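Local structure of DMATS type aromatic prenyltransferase (Micromonospora olivasterospora, 6ZRY) at residues I65-A70 with V341-S346; V324-H329 with S346-R351. The protein probably transfers a dimethylallyl group to the 6-position of tryptophan, acting as a DMATS-type aromatic prenyltransferase. All blocks are in the same frame, centred on the assembly; numbering follows the deposited sequence.

In the fold
The two interactions share Ser346, near the end of the last strand, 341-346. Interaction 1 pairs the first part of this strand with strand 61-68, the first strand of the sheet. Interaction 2 lies at its far end, where the chain leaves the sheet beside the start of strand 327-333. Their centres are about 16 Å apart. Strand 341-346 runs between strands 61-68 and 327-333. Probable hydrogen bonds, Tyr344 O to Ala328 N at 2.9 Å and Tyr344 N to His329 O at 3.1 Å, connect the contacts. Val343 CG1 packs on Ile327 CG2 at 3.9 Å. The bound tryptophan touches His329 in interaction 2, while the Thr342 side chain of interaction 1 stays about 8 Å from it.

Interaction 1: I65-A70 with V341-S346; sequences IAFNEA and VTVYLS
Ile65, Ala66 and Phe67 pair with Val343, Thr342 and Val341 in an antiparallel ladder. It joins the first and last strands of the sheet and so closes the barrel of the ABBA fold. Ile65 with Val343 and Phe67 with Val341 are hydrogen-bonded pairs, and Ala66 with Thr342 is the non-hydrogen-bonded pair between them. Ile65 N and Val343 O bond at 2.9 Å, nearly straight at 162°. The Val341 N to Phe67 O bond is longer, 3.2 Å, and more bent.

Ile65, Phe67, Val341 and Val343 share one face, against helices 287-300 and 305-315. Phe67 CG stands beside its own backbone N (chi1 -56°). This swings the ring along the strand, with one edge toward strand 341-346. Val343 CG2 meets that edge in the ring plane, 4.0 Å from Phe67 CE2. Val341 O sits near the same plane, 3.6 Å from Phe67 CD2. The ring also packs on Leu298. Ile65 splits its branches: CG2 turns to Val343 and to Leu345, whose CD1 is 4.3 Å from Ile65 CG2. The longer branch leads away from the last strand. The Ile65 side chain as a whole also touches Ala311 and Pro73.

Ala66 and Thr342 occupy the other face. Thr342 OG1 lies beside the small Ala66 methyl, 3.4 Å from Ala66 CB. Its polar partner is Arg333 NH1 on strand 327-333, so this buried hydroxyl is satisfied. With OG1 beside the backbone N (chi1 -54°), CG2 is anti to that N and comes alongside Ile65 O at 3.5 Å. Ile65 O accepts the bond from Val343 N and also a CA-H...O contact from Thr342 CA, 3.4 Å away.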
loop_
_atom_site.group_PDB
_atom_site.type_symbol
_atom_site.label_atom_id
_atom_site.label_comp_id
_atom_site.label_asym_id
_atom_site.label_seq_id
_atom_site.Cartn_x
_atom_site.Cartn_y
_atom_site.Cartn_z
ATOM N N ILE A 65 8.128 4.537 -4.056
ATOM C CA ILE A 65 8.948 4.385 -5.259
ATOM C C ILE A 65 9.403 2.922 -5.331
ATOM O O ILE A 65 9.910 2.410 -4.353
ATOM C CB ILE A 65 10.066 5.435 -5.301
ATOM C CG1 ILE A 65 10.926 5.266 -6.546
ATOM C CG2 ILE A 65 10.873 5.480 -4.030
ATOM C CD1 ILE A 65 11.624 6.552 -6.960
ATOM N N ALA A 66 9.086 2.290 -6.438
ATOM C CA ALA A 66 9.387 0.883 -6.739
ATOM C C ALA A 66 10.547 0.843 -7.714
ATOM O O ALA A 66 10.405 1.364 -8.815
ATOM C CB ALA A 66 8.159 0.190 -7.280
ATOM N N PHE A 67 11.640 0.212 -7.308
ATOM C CA PHE A 67 12.816 -0.044 -8.162
ATOM C C PHE A 67 12.653 -1.415 -8.790
ATOM O O PHE A 67 12.446 -2.368 -8.055
ATOM C CB PHE A 67 14.083 0.100 -7.348
ATOM C CG PHE A 67 14.191 1.438 -6.690
ATOM C CD1 PHE A 67 14.714 2.518 -7.371
ATOM C CD2 PHE A 67 13.804 1.605 -5.369
ATOM C CE1 PHE A 67 14.803 3.749 -6.760
ATOM C CE2 PHE A 67 13.923 2.835 -4.755
ATOM C CZ PHE A 67 14.441 3.903 -5.445
ATOM N N ASN A 68 12.665 -1.449 -10.114
ATOM C CA ASN A 68 12.309 -2.612 -10.964
ATOM C C ASN A 68 13.567 -2.988 -11.750
ATOM O O ASN A 68 14.209 -2.077 -12.239
ATOM C CB ASN A 68 11.141 -2.285 -11.928
ATOM C CG ASN A 68 10.020 -1.444 -11.341
ATOM O OD1 ASN A 68 9.312 -1.886 -10.424
ATOM N ND2 ASN A 68 9.811 -0.237 -11.894
ATOM N N GLU A 69 13.912 -4.273 -11.846
ATOM C CA GLU A 69 15.069 -4.751 -12.664
ATOM C C GLU A 69 14.833 -4.342 -14.123
ATOM O O GLU A 69 13.779 -4.695 -14.655
ATOM C CB GLU A 69 15.232 -6.271 -12.561
ATOM N N ALA A 70 15.769 -3.615 -14.731
ATOM C CA ALA A 70 15.684 -3.159 -16.142
ATOM C C ALA A 70 14.292 -2.563 -16.417
ATOM O O ALA A 70 13.528 -3.167 -17.198
ATOM C CB ALA A 70 15.985 -4.317 -17.069
ATOM N N VAL A 341 12.318 -3.891 -5.290
ATOM C CA VAL A 341 12.237 -3.339 -3.906
ATOM C C VAL A 341 11.441 -2.042 -3.948
ATOM O O VAL A 341 11.703 -1.224 -4.845
ATOM C CB VAL A 341 13.640 -3.123 -3.327
ATOM C CG1 VAL A 341 13.604 -2.367 -2.007
ATOM C CG2 VAL A 341 14.360 -4.450 -3.167
ATOM N N THR A 342 10.515 -1.860 -3.020
ATOM C CA THR A 342 9.672 -0.641 -2.936
ATOM C C THR A 342 9.904 0.058 -1.602
ATOM O O THR A 342 9.966 -0.593 -0.587
ATOM C CB THR A 342 8.192 -0.945 -3.171
ATOM O OG1 THR A 342 8.085 -1.635 -4.417
ATOM C CG2 THR A 342 7.345 0.304 -3.197
ATOM N N VAL A 343 10.035 1.369 -1.646
ATOM C CA VAL A 343 10.276 2.215 -0.459
ATOM C C VAL A 343 9.060 3.115 -0.323
ATOM O O VAL A 343 8.662 3.717 -1.325
ATOM C CB VAL A 343 11.588 3.021 -0.611
ATOM C CG1 VAL A 343 11.918 3.774 0.660
ATOM C CG2 VAL A 343 12.748 2.111 -1.009
ATOM N N TYR A 344 8.473 3.150 0.861
ATOM C CA TYR A 344 7.208 3.870 1.136
ATOM C C TYR A 344 7.610 5.108 1.916
ATOM O O TYR A 344 8.272 4.958 2.982
ATOM C CB TYR A 344 6.216 2.939 1.825
ATOM C CG TYR A 344 5.857 1.735 1.008
ATOM C CD1 TYR A 344 6.738 0.679 0.909
ATOM C CD2 TYR A 344 4.646 1.637 0.336
ATOM C CE1 TYR A 344 6.442 -0.446 0.164
ATOM C CE2 TYR A 344 4.342 0.516 -0.435
ATOM C CZ TYR A 344 5.236 -0.535 -0.491
ATOM O OH TYR A 344 5.005 -1.652 -1.236
ATOM N N LEU A 345 7.279 6.280 1.383
ATOM C CA LEU A 345 7.716 7.586 1.922
ATOM C C LEU A 345 6.510 8.402 2.408
ATOM O O LEU A 345 5.548 8.612 1.634
ATOM C CB LEU A 345 8.494 8.312 0.824
ATOM C CG LEU A 345 9.771 7.622 0.361
ATOM C CD1 LEU A 345 10.377 8.358 -0.837
ATOM C CD2 LEU A 345 10.781 7.544 1.488
ATOM N N SER A 346 6.554 8.814 3.669
ATOM C CA SER A 346 5.476 9.556 4.338
ATOM C C SER A 346 5.495 11.039 3.943
ATOM O O SER A 346 6.549 11.641 3.901
ATOM C CB SER A 346 5.582 9.413 5.828
ATOM O OG SER A 346 5.570 8.045 6.213
#

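Interaction 2: V324-H329 with S346-R351; sequences VGLIAH and SAEAYR. With TRP (tryptophan), chain C.
Glu348 OE1 reaches the Val324 backbone through a water and is gripped a second time by Arg318, in a salt bridge. The water donates to both ends, 2.6 Å from Glu348 OE1 and 2.7 Å from Val324 O. The carboxylate also lies beside Leu326 CB, but Leu326 N is taken by Asp287.

Ser346 makes the direct link. Its OG donates to Gly325 O at 2.6 Å, close to the line of the carbonyl. Its N bonds to Leu326 O at 2.8 Å, in the carbonyl plane. OG stands beside the backbone N (chi1 -56°), which puts the hydroxyl near the two consecutive carbonyls. OG also has a weak bond to Leu326 O and rests 3.6 Å from the Ala328 methyl. Leu326 CD1 comes within 3.5 Å of Ser346 O.

Further along, the His329 ring lies against the bound tryptophan. Ligand CZ2 sits over the centre of one ring face, and His329 NE2 is 3.2 Å from ligand CE2. Ligand OXT is at the ring edge, in plane, 3.3 Å from His329 NE2. With an alanine in place of His329, the indole would probably lose this flat surface and be freer to turn. The contact ties the loop after strand 341-346 to the start of strand 327-333, neighbouring antiparallel strands of the ABBA barrel, and His329 on the latter lines the tryptophan pocket.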
loop_
_atom_site.group_PDB
_atom_site.type_symbol
_atom_site.label_atom_id
_atom_site.label_comp_id
_atom_site.label_asym_id
_atom_site.label_seq_id
_atom_site.Cartn_x
_atom_site.Cartn_y
_atom_site.Cartn_z
ATOM N N VAL A 324 11.671 9.747 12.658
ATOM C CA VAL A 324 11.466 8.364 12.238
ATOM C C VAL A 324 10.127 8.342 11.506
ATOM O O VAL A 324 9.331 9.303 11.710
ATOM C CB VAL A 324 11.517 7.427 13.460
ATOM C CG1 VAL A 324 10.261 7.485 14.308
ATOM C CG2 VAL A 324 11.812 6.002 13.054
ATOM N N GLY A 325 9.922 7.363 10.627
ATOM C CA GLY A 325 8.628 7.161 9.944
ATOM C C GLY A 325 8.539 7.844 8.579
ATOM O O GLY A 325 7.510 7.664 7.924
ATOM N N LEU A 326 9.540 8.626 8.152
ATOM C CA LEU A 326 9.586 9.078 6.742
ATOM C C LEU A 326 9.604 7.832 5.872
ATOM O O LEU A 326 8.750 7.704 4.986
ATOM C CB LEU A 326 10.816 9.949 6.451
ATOM C CG LEU A 326 11.047 10.208 4.966
ATOM C CD1 LEU A 326 9.924 11.021 4.364
ATOM C CD2 LEU A 326 12.379 10.870 4.731
ATOM N N ILE A 327 10.540 6.923 6.140
ATOM C CA ILE A 327 10.563 5.603 5.469
ATOM C C ILE A 327 9.619 4.696 6.269
ATOM O O ILE A 327 10.013 4.182 7.301
ATOM C CB ILE A 327 11.992 5.053 5.339
ATOM C CG1 ILE A 327 12.912 6.076 4.670
ATOM C CG2 ILE A 327 11.970 3.727 4.586
ATOM C CD1 ILE A 327 14.354 5.653 4.586
ATOM N N ALA A 328 8.377 4.591 5.818
ATOM C CA ALA A 328 7.293 3.971 6.587
ATOM C C ALA A 328 7.378 2.437 6.491
ATOM O O ALA A 328 7.108 1.737 7.492
ATOM C CB ALA A 328 5.966 4.469 6.056
ATOM N N HIS A 329 7.677 1.964 5.312
ATOM C CA HIS A 329 7.758 0.536 4.948
ATOM C C HIS A 329 8.860 0.332 3.913
ATOM O O HIS A 329 9.205 1.283 3.173
ATOM C CB HIS A 329 6.455 0.007 4.362
ATOM C CG HIS A 329 5.234 0.283 5.150
ATOM N ND1 HIS A 329 4.705 -0.642 6.003
ATOM C CD2 HIS A 329 4.403 1.348 5.179
ATOM C CE1 HIS A 329 3.582 -0.150 6.543
ATOM N NE2 HIS A 329 3.387 1.072 6.065
ATOM N N SER A 346 6.554 8.814 3.669
ATOM C CA SER A 346 5.476 9.556 4.338
ATOM C C SER A 346 5.495 11.039 3.943
ATOM O O SER A 346 6.549 11.641 3.901
ATOM C CB SER A 346 5.582 9.413 5.828
ATOM O OG SER A 346 5.570 8.045 6.213
ATOM N N ALA A 347 4.328 11.617 3.740
ATOM C CA ALA A 347 4.161 13.058 3.489
ATOM C C ALA A 347 4.582 13.878 4.714
ATOM O O ALA A 347 5.092 14.972 4.528
ATOM C CB ALA A 347 2.727 13.326 3.110
ATOM N N GLU A 348 4.344 13.380 5.918
ATOM C CA GLU A 348 4.602 14.114 7.175
ATOM C C GLU A 348 3.982 15.523 7.077
ATOM O O GLU A 348 4.634 16.526 7.498
ATOM C CB GLU A 348 6.097 14.210 7.457
ATOM C CG GLU A 348 6.782 12.869 7.664
ATOM C CD GLU A 348 8.258 12.940 8.056
ATOM O OE1 GLU A 348 8.667 12.129 8.855
ATOM O OE2 GLU A 348 9.015 13.793 7.475
ATOM N N ALA A 349 2.758 15.614 6.590
ATOM C CA ALA A 349 2.040 16.896 6.477
ATOM C C ALA A 349 1.671 17.408 7.883
ATOM O O ALA A 349 1.552 18.635 8.033
ATOM C CB ALA A 349 0.836 16.765 5.584
ATOM N N TYR A 350 1.499 16.533 8.863
ATOM C CA TYR A 350 0.978 16.893 10.210
ATOM C C TYR A 350 2.004 16.706 11.304
ATOM O O TYR A 350 1.958 17.501 12.245
ATOM C CB TYR A 350 -0.278 16.088 10.527
ATOM C CG TYR A 350 -1.448 16.495 9.689
ATOM C CD1 TYR A 350 -1.970 17.770 9.802
ATOM C CD2 TYR A 350 -1.992 15.650 8.736
ATOM C CE1 TYR A 350 -3.026 18.189 9.022
ATOM C CE2 TYR A 350 -3.039 16.058 7.923
ATOM C CZ TYR A 350 -3.565 17.332 8.072
ATOM O OH TYR A 350 -4.605 17.727 7.299
ATOM N N ARG A 351 2.840 15.672 11.230
ATOM C CA ARG A 351 3.768 15.320 12.319
ATOM C C ARG A 351 5.009 14.658 11.738
ATOM O O ARG A 351 4.871 13.868 10.752
ATOM C CB ARG A 351 3.041 14.411 13.320
ATOM C CG ARG A 351 3.793 14.182 14.615
ATOM C CD ARG A 351 2.903 13.612 15.696
ATOM N NE ARG A 351 3.644 13.476 16.956
ATOM C CZ ARG A 351 4.397 12.426 17.315
ATOM N NH1 ARG A 351 4.514 11.364 16.520
ATOM N NH2 ARG A 351 5.024 12.444 18.483
HETATM N N TRP C . -0.429 3.184 7.449
HETATM C CA TRP C . -1.108 1.841 7.443
HETATM C C TRP C . -0.190 0.801 8.087
HETATM O O TRP C . -0.650 -0.314 8.395
HETATM C CB TRP C . -1.525 1.430 6.018
HETATM C CG TRP C . -0.393 1.252 5.055
HETATM C CD1 TRP C . 0.239 2.227 4.331
HETATM C CD2 TRP C . 0.242 0.011 4.693
HETATM N NE1 TRP C . 1.225 1.675 3.554
HETATM C CE2 TRP C . 1.244 0.319 3.743
HETATM C CE3 TRP C . 0.054 -1.329 5.063
HETATM C CZ2 TRP C . 2.067 -0.659 3.181
HETATM C CZ3 TRP C . 0.865 -2.293 4.504
HETATM C CH2 TRP C . 1.851 -1.962 3.572
HETATM O OXT TRP C . 1.012 1.064 8.315
HETATM O O HOH W 1 7.365 10.789 10.683
#